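Local coordinates for protein alkaline phosphatase (Thermus thermophilus, PDB 7KWD) that probably hydrolyses phosphate monoesters as a homodimeric alkaline phosphatase, using two zinc ions and one magnesium ion in each active site, at residues Q58-R63 against A285-V290; V231-D236 against I274-H279; K392-E397 against G402-N407. One frame throughout, in Å; residues are numbered along the deposited sequence.

Contact 1: residues Q58-R63 against A285-V290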
# COMPACT_ATOMS: atom_id res chain seq x y z
N GLN A 58 11.55 2.05 6.80
CA GLN A 58 11.31 2.77 8.05
C GLN A 58 11.73 1.93 9.26
O GLN A 58 12.41 2.41 10.16
CB GLN A 58 9.82 3.13 8.16
CG GLN A 58 9.44 3.90 9.42
CD GLN A 58 7.94 4.16 9.48
OE1 GLN A 58 7.49 5.31 9.53
NE2 GLN A 58 7.15 3.09 9.48
N ALA A 59 11.32 0.65 9.26
CA ALA A 59 11.65 -0.24 10.36
C ALA A 59 13.13 -0.56 10.37
O ALA A 59 13.76 -0.56 11.43
CB ALA A 59 10.83 -1.53 10.26
N TYR A 60 13.70 -0.82 9.19
CA TYR A 60 15.10 -1.19 9.14
C TYR A 60 15.99 -0.07 9.68
O TYR A 60 16.93 -0.31 10.43
CB TYR A 60 15.49 -1.55 7.70
CG TYR A 60 16.88 -2.15 7.61
CD1 TYR A 60 17.98 -1.35 7.46
CD2 TYR A 60 17.09 -3.53 7.71
CE1 TYR A 60 19.26 -1.89 7.41
CE2 TYR A 60 18.38 -4.07 7.64
CZ TYR A 60 19.44 -3.26 7.50
OH TYR A 60 20.73 -3.77 7.45
N ALA A 61 15.73 1.16 9.25
CA ALA A 61 16.55 2.27 9.74
C ALA A 61 16.50 2.36 11.27
O ALA A 61 17.53 2.51 11.93
CB ALA A 61 16.09 3.58 9.08
N ARG A 62 15.30 2.27 11.85
CA ARG A 62 15.18 2.41 13.29
C ARG A 62 15.80 1.21 13.99
O ARG A 62 16.69 1.35 14.84
CB ARG A 62 13.72 2.56 13.70
CG ARG A 62 13.19 3.99 13.54
CD ARG A 62 11.63 4.00 13.50
NE ARG A 62 11.10 5.36 13.57
CZ ARG A 62 10.98 6.05 14.70
NH1 ARG A 62 11.35 5.54 15.88
NH2 ARG A 62 10.52 7.28 14.64
N ARG A 63 15.37 -0.00 13.59
CA ARG A 63 15.73 -1.22 14.31
C ARG A 63 17.18 -1.63 14.08
O ARG A 63 17.83 -2.13 15.01
CB ARG A 63 14.79 -2.33 13.87
CG ARG A 63 14.97 -3.61 14.61
CD ARG A 63 13.86 -4.57 14.25
NE ARG A 63 14.16 -5.93 14.67
CZ ARG A 63 13.59 -6.53 15.72
NH1 ARG A 63 12.69 -5.91 16.47
NH2 ARG A 63 13.92 -7.79 16.00
N ALA A 285 17.39 -5.84 -2.06
CA ALA A 285 17.79 -4.84 -3.05
C ALA A 285 16.88 -3.60 -2.99
O ALA A 285 17.36 -2.46 -3.05
CB ALA A 285 17.79 -5.44 -4.45
N THR A 286 15.57 -3.81 -2.82
CA THR A 286 14.66 -2.68 -2.67
C THR A 286 15.05 -1.80 -1.50
O THR A 286 15.10 -0.57 -1.61
CB THR A 286 13.24 -3.20 -2.47
OG1 THR A 286 12.88 -3.99 -3.60
CG2 THR A 286 12.28 -2.04 -2.30
N LEU A 287 15.35 -2.43 -0.37
CA LEU A 287 15.71 -1.69 0.82
C LEU A 287 16.91 -0.79 0.58
O LEU A 287 16.89 0.38 0.95
CB LEU A 287 16.00 -2.66 1.96
CG LEU A 287 16.76 -2.07 3.15
CD1 LEU A 287 15.87 -1.12 3.93
CD2 LEU A 287 17.24 -3.19 4.10
N TRP A 288 17.98 -1.33 -0.03
CA TRP A 288 19.19 -0.53 -0.17
C TRP A 288 19.00 0.59 -1.19
O TRP A 288 19.61 1.66 -1.03
CB TRP A 288 20.41 -1.42 -0.50
CG TRP A 288 20.93 -1.99 0.79
CD1 TRP A 288 20.77 -3.25 1.24
CD2 TRP A 288 21.64 -1.28 1.81
NE1 TRP A 288 21.34 -3.39 2.47
CE2 TRP A 288 21.89 -2.19 2.84
CE3 TRP A 288 22.10 0.02 1.94
CZ2 TRP A 288 22.57 -1.84 4.01
CZ3 TRP A 288 22.78 0.37 3.10
CH2 TRP A 288 23.01 -0.55 4.11
N ASP A 289 18.16 0.41 -2.22
CA ASP A 289 17.90 1.53 -3.12
C ASP A 289 17.00 2.57 -2.45
O ASP A 289 17.09 3.77 -2.74
CB ASP A 289 17.29 1.04 -4.45
CG ASP A 289 18.37 0.72 -5.49
OD1 ASP A 289 19.40 0.13 -5.09
OD2 ASP A 289 18.23 1.08 -6.69
N VAL A 290 16.16 2.13 -1.52
CA VAL A 290 15.39 3.10 -0.75
C VAL A 290 16.30 3.85 0.20
O VAL A 290 16.12 5.05 0.41
CB VAL A 290 14.26 2.40 0.02
CG1 VAL A 290 13.57 3.40 0.95
CG2 VAL A 290 13.25 1.86 -0.96

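Contact 2: residues V231-D236 against I274-H279. With ZN (zinc ion), chain F.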
# COMPACT_ATOMS: atom_id res chain seq x y z
N VAL A 231 22.52 1.50 -13.87
CA VAL A 231 23.54 1.54 -12.81
C VAL A 231 23.24 0.43 -11.82
O VAL A 231 22.06 0.12 -11.57
CB VAL A 231 23.54 2.91 -12.11
CG1 VAL A 231 24.64 2.98 -11.06
CG2 VAL A 231 23.71 4.00 -13.15
N PRO A 232 24.26 -0.24 -11.27
CA PRO A 232 23.99 -1.31 -10.31
C PRO A 232 23.19 -0.84 -9.09
O PRO A 232 23.31 0.29 -8.62
CB PRO A 232 25.40 -1.77 -9.89
CG PRO A 232 26.27 -1.45 -11.10
CD PRO A 232 25.67 -0.19 -11.70
N TYR A 233 22.40 -1.78 -8.56
CA TYR A 233 21.74 -1.59 -7.28
C TYR A 233 22.71 -1.13 -6.20
O TYR A 233 23.87 -1.58 -6.15
CB TYR A 233 21.09 -2.88 -6.84
CG TYR A 233 19.96 -3.38 -7.67
CD1 TYR A 233 18.71 -2.78 -7.58
CD2 TYR A 233 20.12 -4.49 -8.51
CE1 TYR A 233 17.63 -3.27 -8.33
CE2 TYR A 233 19.07 -4.97 -9.26
CZ TYR A 233 17.82 -4.35 -9.17
OH TYR A 233 16.75 -4.80 -9.90
N GLU A 234 22.22 -0.27 -5.31
CA GLU A 234 22.98 0.10 -4.12
C GLU A 234 23.56 -1.12 -3.38
O GLU A 234 24.71 -1.09 -2.94
CB GLU A 234 22.11 0.93 -3.18
CG GLU A 234 22.77 1.31 -1.86
CD GLU A 234 23.96 2.25 -1.99
OE1 GLU A 234 24.18 2.89 -3.06
OE2 GLU A 234 24.72 2.34 -1.01
N ILE A 235 22.78 -2.18 -3.23
CA ILE A 235 23.30 -3.31 -2.45
C ILE A 235 24.56 -3.86 -3.11
O ILE A 235 25.50 -4.29 -2.43
CB ILE A 235 22.22 -4.39 -2.27
CG1 ILE A 235 22.67 -5.39 -1.20
CG2 ILE A 235 21.88 -5.10 -3.58
CD1 ILE A 235 21.64 -6.42 -0.81
N ASP A 236 24.62 -3.84 -4.43
CA ASP A 236 25.77 -4.38 -5.15
C ASP A 236 26.93 -3.38 -5.12
O ASP A 236 28.07 -3.77 -4.86
CB ASP A 236 25.34 -4.74 -6.57
CG ASP A 236 24.27 -5.84 -6.61
OD1 ASP A 236 24.31 -6.74 -5.76
OD2 ASP A 236 23.37 -5.81 -7.49
N ILE A 274 14.38 1.01 -7.50
CA ILE A 274 13.40 0.49 -6.56
C ILE A 274 12.41 -0.39 -7.30
O ILE A 274 12.14 -1.52 -6.90
CB ILE A 274 12.69 1.64 -5.82
CG1 ILE A 274 13.69 2.41 -4.95
CG2 ILE A 274 11.50 1.11 -5.04
CD1 ILE A 274 13.14 3.76 -4.45
N ASP A 275 11.85 0.14 -8.40
CA ASP A 275 10.97 -0.62 -9.28
C ASP A 275 11.60 -1.95 -9.68
O ASP A 275 11.00 -3.00 -9.50
CB ASP A 275 10.65 0.24 -10.51
CG ASP A 275 9.70 -0.42 -11.46
OD1 ASP A 275 8.55 -0.71 -11.03
OD2 ASP A 275 10.09 -0.61 -12.64
N HIS A 276 12.84 -1.91 -10.15
CA HIS A 276 13.48 -3.11 -10.67
C HIS A 276 13.63 -4.16 -9.59
O HIS A 276 13.36 -5.34 -9.81
CB HIS A 276 14.85 -2.77 -11.26
CG HIS A 276 14.77 -1.82 -12.41
ND1 HIS A 276 15.88 -1.26 -12.99
CD2 HIS A 276 13.70 -1.32 -13.07
CE1 HIS A 276 15.51 -0.46 -13.97
NE2 HIS A 276 14.20 -0.47 -14.04
N ALA A 277 14.09 -3.75 -8.40
CA ALA A 277 14.22 -4.72 -7.32
C ALA A 277 12.88 -5.30 -6.97
O ALA A 277 12.77 -6.48 -6.65
CB ALA A 277 14.86 -4.07 -6.10
N ASN A 278 11.83 -4.47 -6.99
CA ASN A 278 10.51 -4.99 -6.67
C ASN A 278 10.06 -5.98 -7.72
O ASN A 278 9.34 -6.94 -7.39
CB ASN A 278 9.50 -3.86 -6.53
CG ASN A 278 9.68 -3.07 -5.22
OD1 ASN A 278 10.28 -3.56 -4.27
ND2 ASN A 278 9.19 -1.85 -5.21
N HIS A 279 10.43 -5.74 -8.99
CA HIS A 279 10.20 -6.71 -10.06
C HIS A 279 10.89 -8.04 -9.76
O HIS A 279 10.28 -9.11 -9.91
CB HIS A 279 10.70 -6.16 -11.39
CG HIS A 279 9.76 -5.22 -12.07
ND1 HIS A 279 8.45 -5.56 -12.34
CD2 HIS A 279 9.92 -3.96 -12.54
CE1 HIS A 279 7.86 -4.56 -12.96
NE2 HIS A 279 8.74 -3.59 -13.11
ZN ZN F . 8.57 -1.43 -13.62

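Contact 3: residues K392-E397 against G402-N407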
# COMPACT_ATOMS: atom_id res chain seq x y z
N LYS A 392 13.98 -22.54 -18.14
CA LYS A 392 12.81 -21.66 -18.09
C LYS A 392 11.60 -22.38 -17.51
O LYS A 392 10.46 -22.22 -17.97
CB LYS A 392 12.53 -21.09 -19.47
CG LYS A 392 13.81 -20.47 -20.06
CD LYS A 392 13.53 -19.30 -21.00
CE LYS A 392 14.78 -18.94 -21.82
NZ LYS A 392 15.94 -19.86 -21.59
N VAL A 393 11.83 -23.16 -16.47
CA VAL A 393 10.77 -23.77 -15.70
C VAL A 393 10.67 -23.02 -14.38
O VAL A 393 11.63 -23.02 -13.58
CB VAL A 393 11.01 -25.26 -15.47
CG1 VAL A 393 9.95 -25.77 -14.56
CG2 VAL A 393 11.00 -25.99 -16.82
N TYR A 394 9.52 -22.39 -14.15
CA TYR A 394 9.36 -21.42 -13.08
C TYR A 394 8.48 -22.00 -11.99
O TYR A 394 7.60 -22.83 -12.25
CB TYR A 394 8.77 -20.12 -13.65
CG TYR A 394 9.58 -19.58 -14.80
CD1 TYR A 394 10.96 -19.47 -14.70
CD2 TYR A 394 8.98 -19.18 -15.98
CE1 TYR A 394 11.72 -18.99 -15.74
CE2 TYR A 394 9.74 -18.68 -17.04
CZ TYR A 394 11.11 -18.60 -16.90
OH TYR A 394 11.89 -18.11 -17.91
N TRP A 395 8.73 -21.59 -10.75
CA TRP A 395 7.94 -22.05 -9.63
C TRP A 395 7.60 -20.91 -8.69
O TRP A 395 8.46 -20.09 -8.35
CB TRP A 395 8.71 -23.14 -8.84
CG TRP A 395 7.82 -23.91 -7.96
CD1 TRP A 395 7.04 -24.97 -8.32
CD2 TRP A 395 7.58 -23.69 -6.57
NE1 TRP A 395 6.32 -25.42 -7.23
CE2 TRP A 395 6.64 -24.65 -6.15
CE3 TRP A 395 8.06 -22.76 -5.65
CZ2 TRP A 395 6.19 -24.72 -4.84
CZ3 TRP A 395 7.62 -22.84 -4.35
CH2 TRP A 395 6.70 -23.80 -3.95
N PRO A 396 6.34 -20.85 -8.23
CA PRO A 396 5.24 -21.76 -8.55
C PRO A 396 4.70 -21.59 -9.97
O PRO A 396 4.06 -22.49 -10.50
CB PRO A 396 4.16 -21.38 -7.53
CG PRO A 396 4.50 -20.02 -7.11
CD PRO A 396 5.98 -19.96 -7.10
N GLU A 397 4.93 -20.43 -10.56
CA GLU A 397 4.44 -20.16 -11.91
C GLU A 397 5.07 -18.85 -12.37
O GLU A 397 5.94 -18.29 -11.71
CB GLU A 397 2.92 -20.13 -11.95
CG GLU A 397 2.23 -19.19 -10.98
CD GLU A 397 2.25 -17.77 -11.48
OE1 GLU A 397 1.69 -17.50 -12.59
OE2 GLU A 397 2.86 -16.95 -10.81
N GLY A 402 5.62 -12.75 -12.81
CA GLY A 402 5.97 -12.58 -14.21
C GLY A 402 7.41 -12.21 -14.51
O GLY A 402 7.75 -11.95 -15.66
N VAL A 403 8.27 -12.17 -13.51
CA VAL A 403 9.66 -11.78 -13.70
C VAL A 403 10.54 -12.95 -13.28
O VAL A 403 10.52 -13.37 -12.10
CB VAL A 403 9.99 -10.50 -12.92
CG1 VAL A 403 11.48 -10.22 -12.97
CG2 VAL A 403 9.17 -9.31 -13.50
N GLN A 404 11.28 -13.50 -14.23
CA GLN A 404 11.97 -14.77 -14.03
C GLN A 404 13.35 -14.71 -14.62
O GLN A 404 13.58 -14.02 -15.62
CB GLN A 404 11.17 -15.92 -14.65
CG GLN A 404 9.75 -16.07 -14.11
CD GLN A 404 9.76 -16.66 -12.71
OE1 GLN A 404 10.81 -17.05 -12.21
NE2 GLN A 404 8.58 -16.73 -12.07
N PRO A 405 14.32 -15.42 -14.03
CA PRO A 405 14.05 -16.37 -12.94
C PRO A 405 13.98 -15.78 -11.52
O PRO A 405 13.79 -16.53 -10.58
CB PRO A 405 15.24 -17.33 -13.04
CG PRO A 405 16.37 -16.45 -13.50
CD PRO A 405 15.75 -15.39 -14.39
N ALA A 406 14.08 -14.46 -11.39
CA ALA A 406 14.21 -13.86 -10.06
C ALA A 406 13.06 -14.24 -9.13
O ALA A 406 13.28 -14.48 -7.94
CB ALA A 406 14.29 -12.34 -10.16
N ASN A 407 11.82 -14.28 -9.64
CA ASN A 407 10.70 -14.57 -8.75
C ASN A 407 10.75 -16.01 -8.24
O ASN A 407 10.32 -16.29 -7.12
CB ASN A 407 9.34 -14.31 -9.41
CG ASN A 407 9.03 -12.81 -9.66
OD1 ASN A 407 7.97 -12.50 -10.20
ND2 ASN A 407 9.94 -11.90 -9.28
O HOH W 1 7.62 -17.65 -9.50

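Contact 1: residues Q58-R63 against A285-V290
Y60 turns one face of its ring to L287, and the methyl CD2 of L287 sits almost on the ring axis. That CH-pi contact measures 3.6 Å from L287 CD2 to the centroid of the Y60 ring, only 11° off the ring normal. The two side chains cross at about a right angle, with CD2 over the ring centre and CD1 toward CB and CG. This second branch lies nearer the root of the tyrosine, L287 CD1 being 3.8 Å from Y60 CB. In Y60, CG stands anti to the backbone N (chi1 -171°), a torsion that carries the ring toward helix 283-306. The phenol end reaches W288, where Y60 OH comes 4.4 Å from W288 CZ2 at an oblique approach; this is loose packing and no hydrogen bond. Both helices have other neighbours: W288 also leans on I235 and R238, while the far side of 58-63 faces the second subunit, where Q58 NE2 is hydrogen-bonded to N84 OD1 of that subunit. With backbones 8.4 Å apart at the closest CA pair, Y60 and L287, this is a buried apolar helix-helix interface, joining helix 51-65 to helix 283-306 within the alkaline phosphatase fold.

Contact 2: residues V231-D236 against I274-H279
Y233 reaches helix 273-280 with the far end of its ring, mainly in van der Waals contact. Y233 CE1 rests against the methyl of A277, 3.6 Å from CB. The phenol oxygen pushes in beside the next residue back, with Y233 OH 3.1 Å from H276 CB. Among polar atoms, A277 N lies at the ring's edge near its plane, 3.2 Å from Y233 OH, at an angle too poor for a hydrogen bond. Replacing Y233 by an alanine would remove the ring and its hydroxyl, and would probably open a gap against A277 CB and H276 CB. The imidazole of H276 leads away from the tyrosine, and its ND1 is hydrogen-bonded to R273. On another side of this helix the zinc ion is bound by D275 OD2 at 2.0 Å and H279 NE2 at 2.2 Å, with H433 also a ligand. With chi1 at -177° the D275 carboxylate reaches the ion, and H279 joins from one turn on. D275 OD1, at a longer 2.7 Å from the zinc ion, is hydrogen-bonded to T320 OG1, and H279 ND1 to G431 O. Y233 thus meets the zinc-bearing helix by contact alone, without a hydrogen bond to 274-279.

Contact 3: residues K392-E397 against G402-N407
Q404 and Y394 stack across the irregular connection, with a cis proline in each segment (P396 and P405), that leads from helix 379-391 into helix 406-412. Q404 buries the most surface here and Y394 the next most. Q404 CB lies over one ring face, 3.5 Å from the Y394 centroid and displaced toward the rim, a CH-pi contact. The glutamine chain then bends at chi2 (-74°), which lays the amide flat along the ring toward its CG end, the two side chains sliding past each other in opposite directions; amide and ring planes are only 14° apart. K392 O covers the opposite face of the tyrosine, 3.7 Å above its plane. The Q404 amide is held at both ends from outside this contact, OE1 by T408 OG1 and NE2 by Q401 O. E397 comes third: its carboxylate accepts hydrogen bonds from the backbone N of V399 and R400 (OE1) and of Q401 (OE2). E397 O comes 3.1 Å from Q404 NE2 at an angle too poor for a hydrogen bond. A water links them instead, accepting from Q404 NE2 at 2.9 Å and donating to E397 O at 2.8 Å, with a weak bond to W395 O.

How the contacts relate
Contacts 1 and 2 are neighbours, their centres 13 Å apart, and helices 273-280 and 283-306 follow one another in the chain. T286 OG1 lies 2.7 Å from N278 OD1, and D289 OD1 lies 2.9 Å from E234 N; both are probable hydrogen bonds. Contact 2 is the one that carries zinc ligands, D275 and H279. Contact 3 meets the same C-terminal end of helix 273-280, one residue on from N278: N407 ND2 is 2.9 Å from H279 O, so N407, at the start of helix 406-412, probably hydrogen-bonds the backbone of a zinc ligand; its side chain is still about 11 Å from a zinc ion. Contacts 1 and 3 do not touch, with nearest atoms about 10 Å apart, yet both border the second subunit.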